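Local coordinates for protein serine Recombinase (Sulfolobus solfataricus, PDB 3LHF) that probably binds DNA and carries out strand exchange as a transposon-encoded serine recombinase, of which this chain is the resolvase-type domain, at residues Ile5-Val10 with Lys49-Leu54; Val63-Val68 with Glu92-Asn97. The protein carries 1 engineered substitution. All coordinates share one frame; numbering follows the deposited sequence.

Interaction 1. Residues Ile5-Val10 with Lys49-Leu54; sequences ILYARV and KGFLKL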
ATOM      1  N   ILE D   5      -3.210 -18.219 -11.107  1.00 47.77           N
ATOM      2  CA  ILE D   5      -3.167 -18.458  -9.692  1.00 43.24           C
ATOM      3  C   ILE D   5      -4.426 -18.055  -8.964  1.00 42.93           C
ATOM      4  O   ILE D   5      -4.949 -16.983  -9.146  1.00 39.94           O
ATOM      5  CB  ILE D   5      -2.002 -17.734  -9.057  1.00 48.62           C
ATOM      6  CG1 ILE D   5      -0.767 -17.833  -9.947  1.00 47.92           C
ATOM      7  CG2 ILE D   5      -1.745 -18.254  -7.680  1.00 41.89           C
ATOM      8  CD1 ILE D   5      -0.130 -19.158  -9.972  1.00 45.22           C
ATOM      9  N   LEU D   6      -4.883 -18.946  -8.113  1.00 42.68           N
ATOM     10  CA  LEU D   6      -5.930 -18.660  -7.199  1.00 40.48           C
ATOM     11  C   LEU D   6      -5.283 -18.228  -5.888  1.00 41.92           C
ATOM     12  O   LEU D   6      -4.624 -19.007  -5.254  1.00 44.24           O
ATOM     13  CB  LEU D   6      -6.750 -19.920  -6.994  1.00 41.39           C
ATOM     14  CG  LEU D   6      -7.529 -20.544  -8.149  1.00 39.21           C
ATOM     15  CD1 LEU D   6      -8.357 -21.662  -7.669  1.00 39.19           C
ATOM     16  CD2 LEU D   6      -8.392 -19.565  -8.820  1.00 38.26           C
ATOM     17  N   TYR D   7      -5.459 -16.974  -5.504  1.00 38.21           N
ATOM     18  CA  TYR D   7      -4.897 -16.464  -4.266  1.00 41.21           C
ATOM     19  C   TYR D   7      -5.945 -16.128  -3.249  1.00 43.05           C
ATOM     20  O   TYR D   7      -6.829 -15.362  -3.504  1.00 44.48           O
ATOM     21  CB  TYR D   7      -4.029 -15.226  -4.475  1.00 39.91           C
ATOM     22  CG  TYR D   7      -3.531 -14.682  -3.164  1.00 46.12           C
ATOM     23  CD1 TYR D   7      -4.305 -13.830  -2.412  1.00 45.76           C
ATOM     24  CD2 TYR D   7      -2.312 -15.061  -2.651  1.00 44.97           C
ATOM     25  CE1 TYR D   7      -3.885 -13.358  -1.230  1.00 42.52           C
ATOM     26  CE2 TYR D   7      -1.885 -14.588  -1.463  1.00 47.17           C
ATOM     27  CZ  TYR D   7      -2.676 -13.728  -0.755  1.00 48.00           C
ATOM     28  OH  TYR D   7      -2.266 -13.243   0.440  1.00 47.01           O
ATOM     29  N   ALA D   8      -5.825 -16.706  -2.079  1.00 42.51           N
ATOM     30  CA  ALA D   8      -6.828 -16.559  -1.064  1.00 42.33           C
ATOM     31  C   ALA D   8      -6.233 -16.240   0.286  1.00 44.40           C
ATOM     32  O   ALA D   8      -5.179 -16.704   0.606  1.00 45.93           O
ATOM     33  CB  ALA D   8      -7.647 -17.785  -0.997  1.00 40.69           C
ATOM     34  N   ARG D   9      -6.923 -15.417   1.052  1.00 45.52           N
ATOM     35  CA  ARG D   9      -6.499 -15.035   2.372  1.00 43.03           C
ATOM     36  C   ARG D   9      -7.681 -14.787   3.279  1.00 44.70           C
ATOM     37  O   ARG D   9      -8.707 -14.344   2.842  1.00 42.79           O
ATOM     38  CB  ARG D   9      -5.665 -13.771   2.283  1.00 44.19           C
ATOM     39  CG  ARG D   9      -5.048 -13.372   3.555  1.00 44.18           C
ATOM     40  CD  ARG D   9      -4.643 -11.944   3.519  1.00 48.28           C
ATOM     41  NE  ARG D   9      -5.691 -11.088   2.991  1.00 45.68           N
ATOM     42  CZ  ARG D   9      -6.625 -10.487   3.713  1.00 43.49           C
ATOM     43  NH1 ARG D   9      -6.679 -10.635   5.009  1.00 39.91           N
ATOM     44  NH2 ARG D   9      -7.516  -9.739   3.119  1.00 47.13           N
ATOM     45  N   VAL D  10      -7.520 -15.080   4.551  1.00 48.38           N
ATOM     46  CA  VAL D  10      -8.439 -14.637   5.562  1.00 48.68           C
ATOM     47  C   VAL D  10      -7.609 -14.110   6.683  1.00 50.78           C
ATOM     48  O   VAL D  10      -6.475 -14.481   6.837  1.00 44.14           O
ATOM     49  CB  VAL D  10      -9.350 -15.726   6.103  1.00 50.22           C
ATOM     50  CG1 VAL D  10     -10.148 -16.356   5.023  1.00 46.02           C
ATOM     51  CG2 VAL D  10      -8.589 -16.728   6.878  1.00 51.76           C
ATOM     52  N   LYS D  49       3.626 -14.977   3.598  1.00 56.47           N
ATOM     53  CA  LYS D  49       4.509 -15.812   2.809  1.00 55.64           C
ATOM     54  C   LYS D  49       3.907 -16.100   1.459  1.00 53.85           C
ATOM     55  O   LYS D  49       4.591 -16.075   0.460  1.00 51.81           O
ATOM     56  CB  LYS D  49       4.804 -17.118   3.518  1.00 51.19           C
ATOM     57  CG  LYS D  49       6.008 -17.078   4.398  1.00 60.61           C
ATOM     58  CD  LYS D  49       6.136 -18.377   5.153  1.00 64.61           C
ATOM     59  CE  LYS D  49       7.393 -18.436   5.960  1.00 75.12           C
ATOM     60  NZ  LYS D  49       7.086 -18.562   7.399  1.00 73.39           N
ATOM     61  N   GLY D  50       2.614 -16.376   1.451  1.00 54.30           N
ATOM     62  CA  GLY D  50       1.919 -16.683   0.231  1.00 49.53           C
ATOM     63  C   GLY D  50       1.941 -15.507  -0.701  1.00 50.54           C
ATOM     64  O   GLY D  50       2.116 -15.643  -1.883  1.00 49.12           O
ATOM     65  N   PHE D  51       1.741 -14.334  -0.151  1.00 51.96           N
ATOM     66  CA  PHE D  51       1.720 -13.148  -0.956  1.00 49.92           C
ATOM     67  C   PHE D  51       3.060 -12.880  -1.633  1.00 46.91           C
ATOM     68  O   PHE D  51       3.125 -12.644  -2.813  1.00 43.74           O
ATOM     69  CB  PHE D  51       1.329 -11.997  -0.045  1.00 47.08           C
ATOM     70  CG  PHE D  51       1.283 -10.696  -0.714  1.00 44.37           C
ATOM     71  CD1 PHE D  51       0.219 -10.358  -1.493  1.00 44.14           C
ATOM     72  CD2 PHE D  51       2.298  -9.815  -0.567  1.00 41.98           C
ATOM     73  CE1 PHE D  51       0.183  -9.192  -2.097  1.00 42.10           C
ATOM     74  CE2 PHE D  51       2.263  -8.651  -1.170  1.00 44.87           C
ATOM     75  CZ  PHE D  51       1.205  -8.326  -1.939  1.00 45.98           C
ATOM     76  N   LEU D  52       4.127 -12.916  -0.861  1.00 48.09           N
ATOM     77  CA  LEU D  52       5.460 -12.618  -1.360  1.00 46.80           C
ATOM     78  C   LEU D  52       5.907 -13.610  -2.417  1.00 47.25           C
ATOM     79  O   LEU D  52       6.559 -13.258  -3.377  1.00 41.85           O
ATOM     80  CB  LEU D  52       6.470 -12.543  -0.225  1.00 50.25           C
ATOM     81  CG  LEU D  52       6.417 -11.299   0.659  1.00 49.14           C
ATOM     82  CD1 LEU D  52       6.973 -11.569   2.005  1.00 45.84           C
ATOM     83  CD2 LEU D  52       7.090 -10.158   0.039  1.00 45.19           C
ATOM     84  N   LYS D  53       5.536 -14.856  -2.214  1.00 47.57           N
ATOM     85  CA  LYS D  53       5.795 -15.872  -3.178  1.00 46.12           C
ATOM     86  C   LYS D  53       5.085 -15.603  -4.476  1.00 45.10           C
ATOM     87  O   LYS D  53       5.670 -15.685  -5.516  1.00 48.93           O
ATOM     88  CB  LYS D  53       5.327 -17.207  -2.625  1.00 46.05           C
ATOM     89  CG  LYS D  53       5.775 -18.394  -3.397  1.00 46.30           C
ATOM     90  CD  LYS D  53       4.625 -19.126  -3.972  1.00 50.29           C
ATOM     91  CE  LYS D  53       4.688 -20.608  -3.693  1.00 50.61           C
ATOM     92  NZ  LYS D  53       3.723 -21.346  -4.521  1.00 51.61           N
ATOM     93  N   LEU D  54       3.815 -15.278  -4.410  1.00 40.68           N
ATOM     94  CA  LEU D  54       3.079 -14.956  -5.600  1.00 42.18           C
ATOM     95  C   LEU D  54       3.670 -13.751  -6.266  1.00 43.56           C
ATOM     96  O   LEU D  54       3.891 -13.740  -7.429  1.00 41.53           O
ATOM     97  CB  LEU D  54       1.639 -14.633  -5.222  1.00 42.43           C
ATOM     98  CG  LEU D  54       0.732 -13.949  -6.226  1.00 42.72           C
ATOM     99  CD1 LEU D  54       0.692 -14.659  -7.511  1.00 40.81           C
ATOM    100  CD2 LEU D  54      -0.642 -13.830  -5.687  1.00 43.04           C
TER
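Y7, I5 and the helix residues G50, F51 and L54 meet where helix 49-54 runs back over strand 5-10, with 154° between their N-to-C directions and 9.6 Å between the axes at closest approach. This is one of the helical layers of the resolvase alpha/beta fold: helix 49-58 belongs to the beta-alpha-beta crossover that leads from strand 35-40 to strand 63-68, passing over strand 3-10 between them. No hydrogen bond joins the two segments.

Y7 gives the largest share of the buried surface. With CG anti to the backbone N (chi1 177°), its ring reaches up to the helix and presents an edge to the backbone, Y7 CE2 standing 4.0 Å from G50 C, with F51 N also near the ring plane. Farther out, Y7 OH comes to 3.8 Å from F51 CB. The hydroxyl's hydrogen bond goes to D39 on the neighbouring strand, through OD2, while OD1 of the same carboxylate takes the G50 N-H, so D39 ties the ring to the first turn of the helix. A leucine in place of Y7 would probably leave D39 OD2 without this mate and open a gap beside G50 and F51. The F51 ring makes a cation-pi contact with R48 and also packs on I81 of the second subunit.

One turn along, L54 reaches the inner part of the tyrosine, its CD2 lying 3.7 Å from Y7 CD2 and oblique to the ring. The other methyl extends the apolar layer along the strand, L54 CD1 approaching I5 CG1 at 4.3 Å.

Interaction 2. Residues Val63-Val68 with Glu92-Asn97; sequences VSRVVV and EIVVIN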
ATOM      1  N   VAL D  63       3.329 -15.890 -14.384  1.00 67.85           N
ATOM      2  CA  VAL D  63       1.889 -15.761 -14.193  1.00 58.10           C
ATOM      3  C   VAL D  63       1.201 -15.100 -15.353  1.00 54.04           C
ATOM      4  O   VAL D  63       1.490 -13.978 -15.680  1.00 52.77           O
ATOM      5  CB  VAL D  63       1.584 -14.911 -12.965  1.00 51.74           C
ATOM      6  CG1 VAL D  63       0.141 -14.955 -12.635  1.00 48.20           C
ATOM      7  CG2 VAL D  63       2.429 -15.323 -11.797  1.00 50.36           C
ATOM      8  N   SER D  64       0.333 -15.838 -16.013  1.00 52.02           N
ATOM      9  CA  SER D  64      -0.668 -15.267 -16.880  1.00 49.48           C
ATOM     10  C   SER D  64      -1.766 -14.526 -16.148  1.00 47.26           C
ATOM     11  O   SER D  64      -2.212 -13.498 -16.573  1.00 48.88           O
ATOM     12  CB  SER D  64      -1.250 -16.327 -17.782  1.00 46.54           C
ATOM     13  OG  SER D  64      -2.523 -16.692 -17.352  1.00 50.38           O
ATOM     14  N   ARG D  65      -2.245 -15.092 -15.064  1.00 46.14           N
ATOM     15  CA  ARG D  65      -3.329 -14.470 -14.337  1.00 48.78           C
ATOM     16  C   ARG D  65      -3.321 -14.793 -12.846  1.00 49.45           C
ATOM     17  O   ARG D  65      -2.894 -15.855 -12.446  1.00 47.04           O
ATOM     18  CB  ARG D  65      -4.636 -14.889 -14.984  1.00 44.38           C
ATOM     19  CG  ARG D  65      -5.840 -14.682 -14.191  1.00 45.27           C
ATOM     20  CD  ARG D  65      -6.984 -15.186 -14.958  1.00 45.11           C
ATOM     21  NE  ARG D  65      -6.554 -15.829 -16.180  1.00 53.08           N
ATOM     22  CZ  ARG D  65      -7.370 -16.241 -17.129  1.00 57.40           C
ATOM     23  NH1 ARG D  65      -8.663 -16.074 -17.007  1.00 53.79           N
ATOM     24  NH2 ARG D  65      -6.891 -16.812 -18.208  1.00 55.63           N
ATOM     25  N   VAL D  66      -3.795 -13.859 -12.037  1.00 45.94           N
ATOM     26  CA  VAL D  66      -4.087 -14.110 -10.646  1.00 43.96           C
ATOM     27  C   VAL D  66      -5.540 -13.847 -10.421  1.00 41.65           C
ATOM     28  O   VAL D  66      -6.039 -12.848 -10.832  1.00 42.41           O
ATOM     29  CB  VAL D  66      -3.358 -13.184  -9.713  1.00 45.53           C
ATOM     30  CG1 VAL D  66      -3.625 -13.570  -8.299  1.00 37.01           C
ATOM     31  CG2 VAL D  66      -1.898 -13.164 -10.004  1.00 48.69           C
ATOM     32  N   VAL D  67      -6.206 -14.749  -9.742  1.00 40.92           N
ATOM     33  CA  VAL D  67      -7.594 -14.570  -9.415  1.00 40.83           C
ATOM     34  C   VAL D  67      -7.877 -14.550  -7.913  1.00 42.93           C
ATOM     35  O   VAL D  67      -7.503 -15.450  -7.208  1.00 42.13           O
ATOM     36  CB  VAL D  67      -8.375 -15.673 -10.031  1.00 40.17           C
ATOM     37  CG1 VAL D  67      -9.811 -15.414  -9.923  1.00 36.69           C
ATOM     38  CG2 VAL D  67      -7.938 -15.872 -11.438  1.00 36.90           C
ATOM     39  N   VAL D  68      -8.557 -13.516  -7.449  1.00 41.24           N
ATOM     40  CA  VAL D  68      -8.962 -13.391  -6.059  1.00 41.12           C
ATOM     41  C   VAL D  68     -10.435 -13.086  -5.926  1.00 42.22           C
ATOM     42  O   VAL D  68     -11.032 -12.584  -6.828  1.00 46.26           O
ATOM     43  CB  VAL D  68      -8.218 -12.307  -5.368  1.00 37.30           C
ATOM     44  CG1 VAL D  68      -6.787 -12.620  -5.359  1.00 37.99           C
ATOM     45  CG2 VAL D  68      -8.497 -10.987  -6.032  1.00 42.94           C
ATOM     46  N   GLU D  92      -2.557 -10.755 -15.172  1.00 52.30           N
ATOM     47  CA  GLU D  92      -3.830 -10.100 -15.073  1.00 48.76           C
ATOM     48  C   GLU D  92      -4.436 -10.375 -13.712  1.00 52.41           C
ATOM     49  O   GLU D  92      -4.348 -11.473 -13.194  1.00 51.08           O
ATOM     50  CB  GLU D  92      -4.708 -10.587 -16.216  1.00 47.17           C
ATOM     51  CG  GLU D  92      -6.168 -10.668 -15.989  1.00 51.11           C
ATOM     52  CD  GLU D  92      -6.832 -11.561 -16.994  1.00 53.26           C
ATOM     53  OE1 GLU D  92      -6.130 -12.305 -17.673  1.00 51.52           O
ATOM     54  OE2 GLU D  92      -8.052 -11.536 -17.102  1.00 51.54           O
ATOM     55  N   ILE D  93      -5.036  -9.360 -13.114  1.00 53.05           N
ATOM     56  CA  ILE D  93      -5.704  -9.576 -11.861  1.00 50.36           C
ATOM     57  C   ILE D  93      -7.178  -9.605 -12.077  1.00 47.62           C
ATOM     58  O   ILE D  93      -7.781  -8.620 -12.407  1.00 44.94           O
ATOM     59  CB  ILE D  93      -5.396  -8.491 -10.855  1.00 48.83           C
ATOM     60  CG1 ILE D  93      -3.904  -8.304 -10.738  1.00 50.51           C
ATOM     61  CG2 ILE D  93      -5.957  -8.852  -9.528  1.00 45.69           C
ATOM     62  CD1 ILE D  93      -3.500  -7.551  -9.571  1.00 43.70           C
ATOM     63  N   VAL D  94      -7.740 -10.774 -11.881  1.00 44.80           N
ATOM     64  CA  VAL D  94      -9.151 -10.995 -12.000  1.00 44.83           C
ATOM     65  C   VAL D  94      -9.738 -11.036 -10.601  1.00 46.99           C
ATOM     66  O   VAL D  94      -9.237 -11.699  -9.731  1.00 43.22           O
ATOM     67  CB  VAL D  94      -9.404 -12.273 -12.767  1.00 41.96           C
ATOM     68  CG1 VAL D  94     -10.803 -12.631 -12.757  1.00 42.01           C
ATOM     69  CG2 VAL D  94      -8.946 -12.108 -14.138  1.00 42.69           C
ATOM     70  N   VAL D  95     -10.788 -10.263 -10.402  1.00 50.26           N
ATOM     71  CA  VAL D  95     -11.428 -10.103  -9.115  1.00 47.99           C
ATOM     72  C   VAL D  95     -12.873 -10.539  -9.221  1.00 45.75           C
ATOM     73  O   VAL D  95     -13.636  -9.922  -9.893  1.00 51.76           O
ATOM     74  CB  VAL D  95     -11.406  -8.633  -8.681  1.00 48.56           C
ATOM     75  CG1 VAL D  95     -12.205  -8.443  -7.448  1.00 49.40           C
ATOM     76  CG2 VAL D  95     -10.025  -8.155  -8.471  1.00 42.54           C
ATOM     77  N   ILE D  96     -13.256 -11.607  -8.554  1.00 46.34           N
ATOM     78  CA  ILE D  96     -14.575 -12.140  -8.776  1.00 46.49           C
ATOM     79  C   ILE D  96     -15.699 -11.432  -8.034  1.00 48.21           C
ATOM     80  O   ILE D  96     -16.818 -11.556  -8.405  1.00 51.79           O
ATOM     81  CB  ILE D  96     -14.653 -13.687  -8.669  1.00 48.22           C
ATOM     82  CG1 ILE D  96     -14.181 -14.201  -7.335  1.00 46.82           C
ATOM     83  CG2 ILE D  96     -13.828 -14.376  -9.755  1.00 37.08           C
ATOM     84  CD1 ILE D  96     -13.799 -15.636  -7.408  1.00 45.75           C
ATOM     85  N   ASN D  97     -15.394 -10.661  -7.013  1.00 47.10           N
ATOM     86  CA  ASN D  97     -16.401  -9.846  -6.366  1.00 47.43           C
ATOM     87  C   ASN D  97     -15.866  -8.472  -6.147  1.00 47.62           C
ATOM     88  O   ASN D  97     -14.987  -8.275  -5.353  1.00 50.98           O
ATOM     89  CB  ASN D  97     -16.860 -10.441  -5.053  1.00 43.82           C
ATOM     90  CG  ASN D  97     -17.575 -11.727  -5.231  1.00 48.42           C
ATOM     91  OD1 ASN D  97     -18.239 -11.949  -6.209  1.00 45.93           O
ATOM     92  ND2 ASN D  97     -17.418 -12.599  -4.287  1.00 50.64           N
TER
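E92, V68 and V94 give up the most surface as strand 92-95 lies parallel to strand 65-68, the axes 4.7 Å apart and 20° from parallel. Helices 71-74 and 79-88 fill the connection between them, a beta-alpha-beta crossover that places 92-95 at the edge of the chain's four-stranded sheet.

V94 uses both backbone polar groups on the same neighbour: V94 N donates to V66 O at 2.9 Å, and V94 O accepts from V68 N at 3.0 Å. The ladder continues with E92 O receiving the V66 N-H at 2.7 Å and V68 O receiving that of I96. V94 CG2 rests 3.7 Å from R65 CD, and V94 CG1 faces V67 CG1. On the other face of the sheet V68 CG2 meets V95 CG2 at 4.0 Å, near L74 and P71 of helix 71-74.

E92 extends alongside R65, whose chain bends at chi3 (5°) to lay the guanidinium nearly parallel to the carboxylate. E92 OE1 sits over a guanidinium face, 3.9 Å from R65 NE, a long salt bridge with no N-H aimed at the oxygen. Charge attraction here is therefore likely to be a modest addition to a pairing held mainly by straight backbone bonds.

How the interactions relate
Interaction 1 is the buried one, interaction 2 the more peripheral, and they serve the same sheet in different directions. The first lays a helix on the sheet through Y7 against helix backbone and through apolar side chains, without a direct hydrogen bond; the second adds a strand to the sheet through a backbone ladder and ends in a long ion pair near the surface. Strands 3-10 and 63-68 are neighbours, so the two join directly: I5 O lies 2.6 Å from V67 N, a probable hydrogen bond. Helix 49-58 leads along the chain into strand 63-68, and L54 rests on V66. The second subunit reaches the helix of interaction 1 but neither segment of interaction 2.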